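PDB 6CSJ: glycerol dehydrogenase from Bacillus coagulans, which catalyses the NAD-dependent oxidation of glycerol and related polyols and, in this double mutant, has acquired D-lactate dehydrogenase activity. Local coordinates for residues D16-L21 and V89-G94; A32-D37 and E50-K55; G42-T47 and T154-S159; D98-V103 and I109-A114. The protein carries 2 engineered substitutions. All coordinates share one frame; numbering follows the deposited sequence.

How the interactions relate
Interactions 1, 2 and 4 lie within the N-terminal alpha/beta domain and interaction 3 at its edge, all on one side of the chain's centre. Interactions 1, 2 and 4 reach the same parallel sheet, on its neighbouring strands 32-36, 87-92 and 111-115; the centre of interaction 1 lies about 10 Å from that of interaction 2 and about 11 Å from that of interaction 4. Interaction 3 sits outside the sheet, about 8 Å from interaction 1 between centres, and shares helix 38-51 with interaction 2. Along the chain, interaction 2 nests within the loop closed by interaction 1, and interaction 4 follows in series, itself nested within interaction 3. Together they join one probable dinucleotide-binding domain and its border.

Interaction 1: D16-L21 and V89-G94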
loop_
_atom_site.group_PDB
_atom_site.type_symbol
_atom_site.label_atom_id
_atom_site.label_comp_id
_atom_site.label_asym_id
_atom_site.label_seq_id
_atom_site.Cartn_x
_atom_site.Cartn_y
_atom_site.Cartn_z
ATOM N N ASP A 16 0.640 -20.454 -5.057
ATOM C CA ASP A 16 1.930 -21.127 -5.275
ATOM C C ASP A 16 2.751 -20.561 -6.464
ATOM O O ASP A 16 3.557 -21.269 -7.073
ATOM C CB ASP A 16 1.690 -22.648 -5.410
ATOM C CG ASP A 16 2.850 -23.500 -4.890
ATOM O OD1 ASP A 16 3.800 -22.994 -4.238
ATOM O OD2 ASP A 16 2.797 -24.717 -5.148
ATOM N N GLU A 17 2.549 -19.281 -6.764
ATOM C CA GLU A 17 3.297 -18.552 -7.810
ATOM C C GLU A 17 4.825 -18.507 -7.606
ATOM O O GLU A 17 5.579 -18.500 -8.589
ATOM C CB GLU A 17 2.762 -17.113 -7.927
ATOM C CG GLU A 17 2.146 -16.649 -9.241
ATOM C CD GLU A 17 1.653 -17.726 -10.166
ATOM O OE1 GLU A 17 2.436 -18.123 -11.060
ATOM O OE2 GLU A 17 0.486 -18.148 -10.042
ATOM N N LEU A 18 5.290 -18.477 -6.356
ATOM C CA LEU A 18 6.736 -18.499 -6.069
ATOM C C LEU A 18 7.420 -19.787 -6.554
ATOM O O LEU A 18 8.619 -19.769 -6.839
ATOM C CB LEU A 18 7.022 -18.286 -4.573
ATOM C CG LEU A 18 6.760 -16.879 -4.014
ATOM C CD1 LEU A 18 7.053 -16.819 -2.526
ATOM C CD2 LEU A 18 7.554 -15.810 -4.746
ATOM N N SER A 19 6.664 -20.883 -6.661
ATOM C CA SER A 19 7.183 -22.139 -7.209
ATOM C C SER A 19 7.506 -22.029 -8.700
ATOM O O SER A 19 8.196 -22.888 -9.223
ATOM C CB SER A 19 6.192 -23.295 -6.990
ATOM O OG SER A 19 5.151 -23.257 -7.961
ATOM N N ARG A 20 6.990 -21.004 -9.380
ATOM C CA ARG A 20 7.346 -20.700 -10.771
ATOM C C ARG A 20 8.213 -19.438 -10.887
ATOM O O ARG A 20 8.307 -18.851 -11.980
ATOM C CB ARG A 20 6.073 -20.528 -11.621
ATOM C CG ARG A 20 5.287 -21.809 -11.842
ATOM C CD ARG A 20 3.905 -21.551 -12.440
ATOM N NE ARG A 20 2.877 -22.378 -11.782
ATOM C CZ ARG A 20 2.127 -22.036 -10.724
ATOM N NH1 ARG A 20 2.240 -20.862 -10.132
ATOM N NH2 ARG A 20 1.256 -22.912 -10.242
ATOM N N LEU A 21 8.874 -19.030 -9.797
ATOM C CA LEU A 21 9.662 -17.796 -9.807
ATOM C C LEU A 21 10.726 -17.812 -10.901
ATOM O O LEU A 21 10.920 -16.800 -11.583
ATOM C CB LEU A 21 10.313 -17.532 -8.447
ATOM C CG LEU A 21 11.185 -16.268 -8.330
ATOM C CD1 LEU A 21 10.419 -15.014 -8.755
ATOM C CD2 LEU A 21 11.705 -16.109 -6.912
ATOM N N VAL A 89 15.015 -9.460 -7.427
ATOM C CA VAL A 89 13.745 -9.896 -6.874
ATOM C C VAL A 89 13.725 -9.531 -5.401
ATOM O O VAL A 89 14.710 -9.757 -4.695
ATOM C CB VAL A 89 13.538 -11.422 -7.025
ATOM C CG1 VAL A 89 12.164 -11.833 -6.495
ATOM C CG2 VAL A 89 13.723 -11.848 -8.480
ATOM N N GLY A 90 12.603 -8.966 -4.954
ATOM C CA GLY A 90 12.340 -8.733 -3.534
ATOM C C GLY A 90 11.154 -9.577 -3.123
ATOM O O GLY A 90 10.162 -9.632 -3.842
ATOM N N ILE A 91 11.266 -10.247 -1.975
ATOM C CA ILE A 91 10.212 -11.105 -1.447
ATOM C C ILE A 91 10.020 -10.755 0.021
ATOM O O ILE A 91 10.944 -10.882 0.817
ATOM C CB ILE A 91 10.555 -12.618 -1.595
ATOM C CG1 ILE A 91 11.026 -12.944 -3.028
ATOM C CG2 ILE A 91 9.343 -13.485 -1.234
ATOM C CD1 ILE A 91 11.426 -14.390 -3.242
ATOM N N GLY A 92 8.818 -10.300 0.377
ATOM C CA GLY A 92 8.521 -9.929 1.757
ATOM C C GLY A 92 7.633 -8.710 1.874
ATOM O O GLY A 92 6.788 -8.457 1.021
ATOM N N GLY A 93 7.843 -7.962 2.959
ATOM C CA GLY A 93 7.114 -6.733 3.242
ATOM C C GLY A 93 7.673 -5.542 2.498
ATOM O O GLY A 93 8.662 -5.660 1.750
ATOM N N GLY A 94 7.041 -4.387 2.722
ATOM C CA GLY A 94 7.345 -3.146 2.008
ATOM C C GLY A 94 8.797 -2.718 1.998
ATOM O O GLY A 94 9.310 -2.286 0.952
#
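Ile91 on strand 87-92 meets Leu18 of the 3-10 turn that follows strand 10-14 and Leu21, the first residue of helix 21-28, and its side chain illustrates how a branched residue can hold two partners at once. At CB the chain divides. The methyl CG2, anti to the backbone N, goes to Leu18 and lies 4.2 Å from its CD1. CG1 takes the place beside the backbone N (chi1 -49°) and serves as a spacer; from it the chain runs on extended to CD1, which meets CD2 of Leu21 tip to tip at 4.1 Å. Leu21 is forked in its turn, and its other methyl, CD1, rests 4.3 Å from CG1 of Val89, two residues earlier on the strand. All four side chains are buried, and the contact is purely apolar.

Polar bonds hold the turn in shape behind this surface. The carbonyl O of Asp16 takes two donors from Ser19, its OG at 2.7 Å and its backbone N at 3.2 Å. The carboxylate of Asp153 receives the backbone N of both Asp16 and Leu18, tying the turn to the end of a neighbouring strand. Beyond Ile91 the strand ends at Gly92, whose backbone angles would drive a CB into the carbonyl O of Ile91, and Gly93 stands at the N-cap of helix 94-106. A buried strand running through a glycine-rich turn into a helix is typical of Rossmann-like dinucleotide-binding domains, and in this dehydrogenase family the turn probably faces the NAD pyrophosphate.

Interaction 2: A32-D37 and E50-K55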
loop_
_atom_site.group_PDB
_atom_site.type_symbol
_atom_site.label_atom_id
_atom_site.label_comp_id
_atom_site.label_asym_id
_atom_site.label_seq_id
_atom_site.Cartn_x
_atom_site.Cartn_y
_atom_site.Cartn_z
ATOM N N ALA A 32 19.280 -14.171 -11.453
ATOM C CA ALA A 32 18.452 -13.439 -10.498
ATOM C C ALA A 32 19.167 -13.218 -9.169
ATOM O O ALA A 32 19.887 -14.090 -8.682
ATOM C CB ALA A 32 17.147 -14.174 -10.260
ATOM N N PHE A 33 18.960 -12.032 -8.596
ATOM C CA PHE A 33 19.443 -11.684 -7.269
ATOM C C PHE A 33 18.198 -11.527 -6.381
ATOM O O PHE A 33 17.435 -10.581 -6.542
ATOM C CB PHE A 33 20.262 -10.386 -7.355
ATOM C CG PHE A 33 20.880 -9.958 -6.054
ATOM C CD1 PHE A 33 22.017 -10.588 -5.574
ATOM C CD2 PHE A 33 20.346 -8.896 -5.325
ATOM C CE1 PHE A 33 22.604 -10.185 -4.378
ATOM C CE2 PHE A 33 20.928 -8.488 -4.131
ATOM C CZ PHE A 33 22.053 -9.135 -3.653
ATOM N N ILE A 34 18.006 -12.461 -5.454
ATOM C CA ILE A 34 16.750 -12.607 -4.729
ATOM C C ILE A 34 16.915 -12.160 -3.274
ATOM O O ILE A 34 17.535 -12.858 -2.472
ATOM C CB ILE A 34 16.226 -14.067 -4.845
ATOM C CG1 ILE A 34 15.997 -14.421 -6.324
ATOM C CG2 ILE A 34 14.949 -14.251 -4.034
ATOM C CD1 ILE A 34 15.579 -15.841 -6.599
ATOM N N ILE A 35 16.348 -10.997 -2.950
ATOM C CA ILE A 35 16.495 -10.366 -1.643
ATOM C C ILE A 35 15.329 -10.775 -0.742
ATOM O O ILE A 35 14.178 -10.677 -1.139
ATOM C CB ILE A 35 16.529 -8.825 -1.779
ATOM C CG1 ILE A 35 17.664 -8.389 -2.708
ATOM C CG2 ILE A 35 16.704 -8.151 -0.425
ATOM C CD1 ILE A 35 17.538 -6.952 -3.188
ATOM N N ALA A 36 15.647 -11.210 0.476
ATOM C CA ALA A 36 14.650 -11.564 1.482
ATOM C C ALA A 36 15.261 -11.524 2.884
ATOM O O ALA A 36 16.443 -11.850 3.056
ATOM C CB ALA A 36 14.081 -12.940 1.201
ATOM N N ASP A 37 14.470 -11.125 3.884
ATOM C CA ASP A 37 14.953 -11.113 5.266
ATOM C C ASP A 37 15.029 -12.526 5.866
ATOM O O ASP A 37 14.685 -13.509 5.199
ATOM C CB ASP A 37 14.126 -10.142 6.145
ATOM C CG ASP A 37 12.693 -10.595 6.395
ATOM O OD1 ASP A 37 12.336 -11.763 6.160
ATOM O OD2 ASP A 37 11.920 -9.768 6.881
ATOM N N GLU A 50 13.629 -24.842 -4.969
ATOM C CA GLU A 50 13.009 -25.894 -5.795
ATOM C C GLU A 50 12.536 -25.404 -7.167
ATOM O O GLU A 50 12.489 -26.166 -8.095
ATOM C CB GLU A 50 11.867 -26.603 -5.039
ATOM C CG GLU A 50 12.410 -27.540 -3.952
ATOM C CD GLU A 50 11.350 -28.296 -3.182
ATOM O OE1 GLU A 50 10.290 -27.715 -2.879
ATOM O OE2 GLU A 50 11.571 -29.506 -2.933
ATOM N N SER A 51 12.150 -24.130 -7.264
ATOM C CA SER A 51 11.780 -23.509 -8.551
ATOM C C SER A 51 12.911 -23.483 -9.557
ATOM O O SER A 51 12.671 -23.571 -10.760
ATOM C CB SER A 51 11.251 -22.086 -8.352
ATOM O OG SER A 51 11.102 -21.410 -9.588
ATOM N N TYR A 52 14.152 -23.357 -9.070
ATOM C CA TYR A 52 15.347 -23.308 -9.930
ATOM C C TYR A 52 16.027 -24.682 -10.173
ATOM O O TYR A 52 17.134 -24.718 -10.686
ATOM C CB TYR A 52 16.341 -22.273 -9.367
ATOM C CG TYR A 52 15.883 -20.840 -9.530
ATOM C CD1 TYR A 52 16.132 -20.141 -10.714
ATOM C CD2 TYR A 52 15.197 -20.181 -8.514
ATOM C CE1 TYR A 52 15.708 -18.829 -10.881
ATOM C CE2 TYR A 52 14.767 -18.864 -8.663
ATOM C CZ TYR A 52 15.022 -18.197 -9.852
ATOM O OH TYR A 52 14.600 -16.897 -10.012
ATOM N N ALA A 53 15.370 -25.802 -9.892
ATOM C CA ALA A 53 15.839 -27.140 -10.278
ATOM C C ALA A 53 16.220 -27.225 -11.770
ATOM O O ALA A 53 15.433 -26.876 -12.648
ATOM C CB ALA A 53 14.819 -28.222 -9.973
ATOM N N GLY A 54 17.450 -27.644 -12.040
ATOM C CA GLY A 54 17.949 -27.712 -13.416
ATOM C C GLY A 54 18.395 -26.401 -14.005
ATOM O O GLY A 54 18.881 -26.351 -15.130
ATOM N N LYS A 55 18.357 -25.308 -13.229
ATOM C CA LYS A 55 18.664 -23.935 -13.650
ATOM C C LYS A 55 19.516 -23.355 -12.536
ATOM O O LYS A 55 19.433 -22.155 -12.301
ATOM C CB LYS A 55 17.349 -23.090 -13.596
ATOM C CG LYS A 55 16.149 -23.612 -14.409
ATOM C CD LYS A 55 16.398 -23.297 -15.903
ATOM C CE LYS A 55 15.421 -23.957 -16.826
ATOM N NZ LYS A 55 14.018 -23.679 -16.428
#
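Tyr52 holds its CG beside the backbone N (chi1 -71°), which sends the ring toward strand 32-36, while Ile34 sets CG1 beside its own N (chi1 -60°) and extends CD1 to meet it. The two side chains reach for each other from facing sides within the beta-alpha-beta unit formed by strand 32-36, helix 38-51 and strand 59-63, where Tyr52 is the first residue past the helix. CD1 of Ile34 approaches the ring obliquely, 3.7 Å from its CE2, and packs equally near the phenol oxygen. Ala32 adds its CB, 3.7 Å from OH of Tyr52.

The phenol oxygen is not left among methyls alone, for it is hydrogen-bonded to OG1 of Thr25 on helix 21-28, and the ring also stacks with that of Tyr59. With an alanine here in place of Tyr52, a gap would probably open over Ile34 and Ala32, and the Thr25 hydroxyl would lose this partner.

From Tyr52 the backbone reverses through a type II beta turn whose third residue, Gly54, has a positive phi. The turn is closed by the backbone N of Lys55, which donates to O of Tyr52 at 2.9 Å.

Interaction 3: G42-T47 and T154-S159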
loop_
_atom_site.group_PDB
_atom_site.type_symbol
_atom_site.label_atom_id
_atom_site.label_comp_id
_atom_site.label_asym_id
_atom_site.label_seq_id
_atom_site.Cartn_x
_atom_site.Cartn_y
_atom_site.Cartn_z
ATOM N N GLY A 42 13.377 -18.273 5.571
ATOM C CA GLY A 42 12.896 -19.513 6.176
ATOM C C GLY A 42 11.514 -19.915 5.666
ATOM O O GLY A 42 11.247 -21.099 5.460
ATOM N N LEU A 43 10.641 -18.931 5.456
ATOM C CA LEU A 43 9.270 -19.186 4.998
ATOM C C LEU A 43 9.185 -19.750 3.579
ATOM O O LEU A 43 8.511 -20.749 3.367
ATOM C CB LEU A 43 8.417 -17.909 5.087
ATOM C CG LEU A 43 6.908 -18.057 4.826
ATOM C CD1 LEU A 43 6.237 -18.882 5.913
ATOM C CD2 LEU A 43 6.261 -16.683 4.715
ATOM N N VAL A 44 9.860 -19.109 2.627
ATOM C CA VAL A 44 9.741 -19.443 1.188
ATOM C C VAL A 44 11.033 -19.949 0.518
ATOM O O VAL A 44 11.035 -20.228 -0.692
ATOM C CB VAL A 44 9.216 -18.227 0.373
ATOM C CG1 VAL A 44 7.969 -17.641 1.023
ATOM C CG2 VAL A 44 10.296 -17.162 0.186
ATOM N N GLY A 45 12.120 -20.051 1.285
ATOM C CA GLY A 45 13.431 -20.392 0.731
ATOM C C GLY A 45 13.442 -21.706 -0.012
ATOM O O GLY A 45 14.028 -21.790 -1.092
ATOM N N LYS A 46 12.780 -22.722 0.553
ATOM C CA LYS A 46 12.698 -24.041 -0.071
ATOM C C LYS A 46 11.942 -24.000 -1.396
ATOM O O LYS A 46 12.371 -24.622 -2.365
ATOM C CB LYS A 46 12.058 -25.075 0.873
ATOM C CG LYS A 46 12.501 -26.509 0.603
ATOM C CD LYS A 46 12.257 -27.440 1.788
ATOM C CE LYS A 46 12.963 -28.782 1.603
ATOM N NZ LYS A 46 12.316 -29.615 0.552
ATOM N N THR A 47 10.829 -23.271 -1.438
ATOM C CA THR A 47 10.019 -23.134 -2.662
ATOM C C THR A 47 10.806 -22.474 -3.787
ATOM O O THR A 47 10.752 -22.920 -4.934
ATOM C CB THR A 47 8.739 -22.306 -2.407
ATOM O OG1 THR A 47 8.007 -22.883 -1.324
ATOM C CG2 THR A 47 7.852 -22.245 -3.651
ATOM N N THR A 154 -0.827 -16.154 -3.606
ATOM C CA THR A 154 -1.977 -16.037 -2.714
ATOM C C THR A 154 -1.953 -17.066 -1.588
ATOM O O THR A 154 -2.498 -16.814 -0.515
ATOM C CB THR A 154 -3.293 -16.133 -3.496
ATOM O OG1 THR A 154 -3.332 -17.351 -4.234
ATOM C CG2 THR A 154 -3.391 -14.978 -4.460
ATOM N N LYS A 155 -1.303 -18.208 -1.825
ATOM C CA LYS A 155 -1.132 -19.231 -0.800
ATOM C C LYS A 155 -0.210 -18.738 0.305
ATOM O O LYS A 155 -0.525 -18.869 1.478
ATOM C CB LYS A 155 -0.570 -20.520 -1.414
ATOM C CG LYS A 155 -0.583 -21.722 -0.485
ATOM C CD LYS A 155 0.385 -22.809 -0.956
ATOM C CE LYS A 155 0.164 -24.099 -0.194
ATOM N NZ LYS A 155 0.681 -25.270 -0.955
ATOM N N VAL A 156 0.928 -18.161 -0.071
ATOM C CA VAL A 156 1.840 -17.567 0.909
ATOM C C VAL A 156 1.159 -16.407 1.640
ATOM O O VAL A 156 1.237 -16.335 2.866
ATOM C CB VAL A 156 3.167 -17.113 0.264
ATOM C CG1 VAL A 156 4.014 -16.306 1.249
ATOM C CG2 VAL A 156 3.939 -18.322 -0.250
ATOM N N ILE A 157 0.470 -15.540 0.895
ATOM C CA ILE A 157 -0.197 -14.359 1.472
ATOM C C ILE A 157 -1.274 -14.726 2.496
ATOM O O ILE A 157 -1.393 -14.067 3.537
ATOM C CB ILE A 157 -0.784 -13.435 0.373
ATOM C CG1 ILE A 157 0.354 -12.776 -0.419
ATOM C CG2 ILE A 157 -1.705 -12.357 0.956
ATOM C CD1 ILE A 157 -0.047 -12.331 -1.802
ATOM N N ALA A 158 -2.037 -15.775 2.209
ATOM C CA ALA A 158 -3.082 -16.226 3.122
ATOM C C ALA A 158 -2.537 -16.740 4.468
ATOM O O ALA A 158 -3.269 -16.740 5.451
ATOM C CB ALA A 158 -3.955 -17.290 2.454
ATOM N N SER A 159 -1.275 -17.170 4.522
ATOM C CA SER A 159 -0.651 -17.583 5.797
ATOM C C SER A 159 -0.364 -16.414 6.768
ATOM O O SER A 159 -0.137 -16.649 7.959
ATOM C CB SER A 159 0.630 -18.396 5.571
ATOM O OG SER A 159 1.763 -17.556 5.433
#
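Val156 of helix 154-158 is met from two directions by consecutive residues of helix 38-51, Leu43 and Val44. Leu43 and Val156 run alongside one another, pointing opposite ways, so that CD2 of the leucine comes beside CG1 of the valine at 4.1 Å. Val44 instead comes in nearly perpendicular to Val156, its CG1 standing 4.2 Å from that same methyl. One branch thus serves both partners: CG1 of Val156 is anti to its backbone N (chi1 171°), and this turns it toward helix 38-51. Burial is graded, with Val44 enclosed on the inner side, where it also touches Leu18, and Leu43 exposed at the border.

The short helix that presents Val156 is secured on both sides of that residue. At its start the backbone N of Val156 donates to OD1 of Asp153. Further on, the carbonyl O of Val156 accepts two bonds from Ser159, one from OG at 2.9 Å, lying in the carbonyl plane, and one from the backbone N at 3.1 Å.

On its other side the short helix packs through Thr154 and Ile157 against helix 228-248. It thus lies where the alpha/beta domain passes into the helical domain, in the two-domain fold of iron-containing alcohol dehydrogenases.

Interaction 4: D98-V103 and I109-A114; sequences DTAKAV and IPVIVA
Val111 and Val113, two residues apart on strand 111-115 with side chains pointing toward the helix, receive helix 94-106 through Ala100 and the aliphatic part of Lys101. CG1 of Val111 lies against the helix backbone, 3.9 Å from the carbonyl O of Ala100, and reaches that residue's CB at 4.4 Å. The same methyl comes within 4.1 Å of CA of Lys101, so the helix is approached down to its main chain. Further along, the lysine chain and Val113 cross obliquely: CG1 of Val113 touches CG of Lys101 at 3.9 Å and also its CE. A bend at chi3 (-142°) carries the lysine past the valine, methylenes against the methyl and amino group beyond.

Helix and strand run antiparallel, at 178° between their short axes, which approach to 8.1 Å. They are the second and third elements of a beta-alpha-beta crossover, strand 87-92, helix 94-106, strand 111-115, the repeating element of a Rossmann-like sheet.

A second shell fixes the polar end of Lys101. Its buried NZ donates to the carbonyl O of Ser125 and of Leu127, and makes a long, weak salt bridge to OD1 of Asp98, 3.4 Å away. The nearby carboxylate would probably help balance the ammonium charge. Asp98 is itself positioned from outside, its OD2 accepting from the backbone N of Val129 and its carbonyl O bonding to OG of Ser128. On the strand side, Ile112 pairs through its backbone with Val88 and Gly90 of strand 87-92, and the backbone N of Val111 is bound to OG1 of Thr148.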
loop_
_atom_site.group_PDB
_atom_site.type_symbol
_atom_site.label_atom_id
_atom_site.label_comp_id
_atom_site.label_asym_id
_atom_site.label_seq_id
_atom_site.Cartn_x
_atom_site.Cartn_y
_atom_site.Cartn_z
ATOM N N ASP A 98 10.758 -2.359 -1.497
ATOM C CA ASP A 98 11.353 -1.056 -1.830
ATOM C C ASP A 98 12.872 -1.127 -2.018
ATOM O O ASP A 98 13.426 -0.464 -2.908
ATOM C CB ASP A 98 10.980 -0.000 -0.767
ATOM C CG ASP A 98 9.492 0.409 -0.822
ATOM O OD1 ASP A 98 8.732 -0.103 -1.679
ATOM O OD2 ASP A 98 9.098 1.265 -0.003
ATOM N N THR A 99 13.534 -1.940 -1.199
ATOM C CA THR A 99 14.975 -2.176 -1.334
ATOM C C THR A 99 15.291 -2.782 -2.702
ATOM O O THR A 99 16.208 -2.330 -3.385
ATOM C CB THR A 99 15.498 -3.069 -0.181
ATOM O OG1 THR A 99 15.274 -2.410 1.065
ATOM C CG2 THR A 99 16.971 -3.375 -0.323
ATOM N N ALA A 100 14.513 -3.781 -3.105
ATOM C CA ALA A 100 14.672 -4.390 -4.426
ATOM C C ALA A 100 14.453 -3.383 -5.567
ATOM O O ALA A 100 15.173 -3.407 -6.562
ATOM C CB ALA A 100 13.734 -5.575 -4.579
ATOM N N LYS A 101 13.468 -2.507 -5.432
ATOM C CA LYS A 101 13.194 -1.500 -6.466
ATOM C C LYS A 101 14.365 -0.522 -6.594
ATOM O O LYS A 101 14.791 -0.196 -7.706
ATOM C CB LYS A 101 11.913 -0.717 -6.165
ATOM C CG LYS A 101 10.614 -1.513 -6.128
ATOM C CD LYS A 101 9.421 -0.600 -5.917
ATOM C CE LYS A 101 8.372 -1.221 -5.016
ATOM N NZ LYS A 101 7.270 -0.257 -4.695
ATOM N N ALA A 102 14.867 -0.063 -5.447
ATOM C CA ALA A 102 16.057 0.800 -5.386
ATOM C C ALA A 102 17.286 0.143 -6.038
ATOM O O ALA A 102 17.970 0.776 -6.855
ATOM C CB ALA A 102 16.368 1.185 -3.940
ATOM N N VAL A 103 17.538 -1.126 -5.701
ATOM C CA VAL A 103 18.653 -1.885 -6.297
ATOM C C VAL A 103 18.515 -1.979 -7.818
ATOM O O VAL A 103 19.502 -1.824 -8.535
ATOM C CB VAL A 103 18.816 -3.297 -5.665
ATOM C CG1 VAL A 103 19.768 -4.177 -6.463
ATOM C CG2 VAL A 103 19.325 -3.182 -4.235
ATOM N N ILE A 109 18.750 -2.608 -13.700
ATOM C CA ILE A 109 18.243 -3.939 -14.068
ATOM C C ILE A 109 16.744 -4.043 -13.727
ATOM O O ILE A 109 16.273 -3.360 -12.798
ATOM C CB ILE A 109 19.044 -5.074 -13.380
ATOM C CG1 ILE A 109 19.071 -4.912 -11.852
ATOM C CG2 ILE A 109 20.471 -5.125 -13.950
ATOM C CD1 ILE A 109 19.739 -6.056 -11.125
ATOM N N PRO A 110 15.984 -4.877 -14.473
ATOM C CA PRO A 110 14.551 -5.038 -14.176
ATOM C C PRO A 110 14.300 -5.629 -12.782
ATOM O O PRO A 110 15.197 -6.245 -12.200
ATOM C CB PRO A 110 14.046 -5.964 -15.281
ATOM C CG PRO A 110 15.272 -6.626 -15.838
ATOM C CD PRO A 110 16.383 -5.637 -15.674
ATOM N N VAL A 111 13.092 -5.407 -12.259
ATOM C CA VAL A 111 12.741 -5.738 -10.878
ATOM C C VAL A 111 11.478 -6.597 -10.814
ATOM O O VAL A 111 10.534 -6.390 -11.586
ATOM C CB VAL A 111 12.478 -4.448 -10.068
ATOM C CG1 VAL A 111 12.179 -4.797 -8.620
ATOM C CG2 VAL A 111 13.628 -3.479 -10.207
ATOM N N ILE A 112 11.478 -7.555 -9.884
ATOM C CA ILE A 112 10.304 -8.344 -9.529
ATOM C C ILE A 112 10.055 -8.128 -8.045
ATOM O O ILE A 112 10.943 -8.344 -7.229
ATOM C CB ILE A 112 10.490 -9.849 -9.821
ATOM C CG1 ILE A 112 10.766 -10.057 -11.322
ATOM C CG2 ILE A 112 9.263 -10.654 -9.377
ATOM C CD1 ILE A 112 10.840 -11.509 -11.767
ATOM N N VAL A 113 8.843 -7.696 -7.699
ATOM C CA VAL A 113 8.437 -7.582 -6.303
ATOM C C VAL A 113 7.388 -8.645 -6.045
ATOM O O VAL A 113 6.470 -8.829 -6.844
ATOM C CB VAL A 113 7.957 -6.156 -5.915
ATOM C CG1 VAL A 113 9.098 -5.159 -6.097
ATOM C CG2 VAL A 113 6.752 -5.697 -6.717
ATOM N N ALA A 114 7.566 -9.371 -4.942
ATOM C CA ALA A 114 6.707 -10.477 -4.570
ATOM C C ALA A 114 6.314 -10.322 -3.105
ATOM O O ALA A 114 6.969 -10.880 -2.234
ATOM C CB ALA A 114 7.418 -11.800 -4.821
#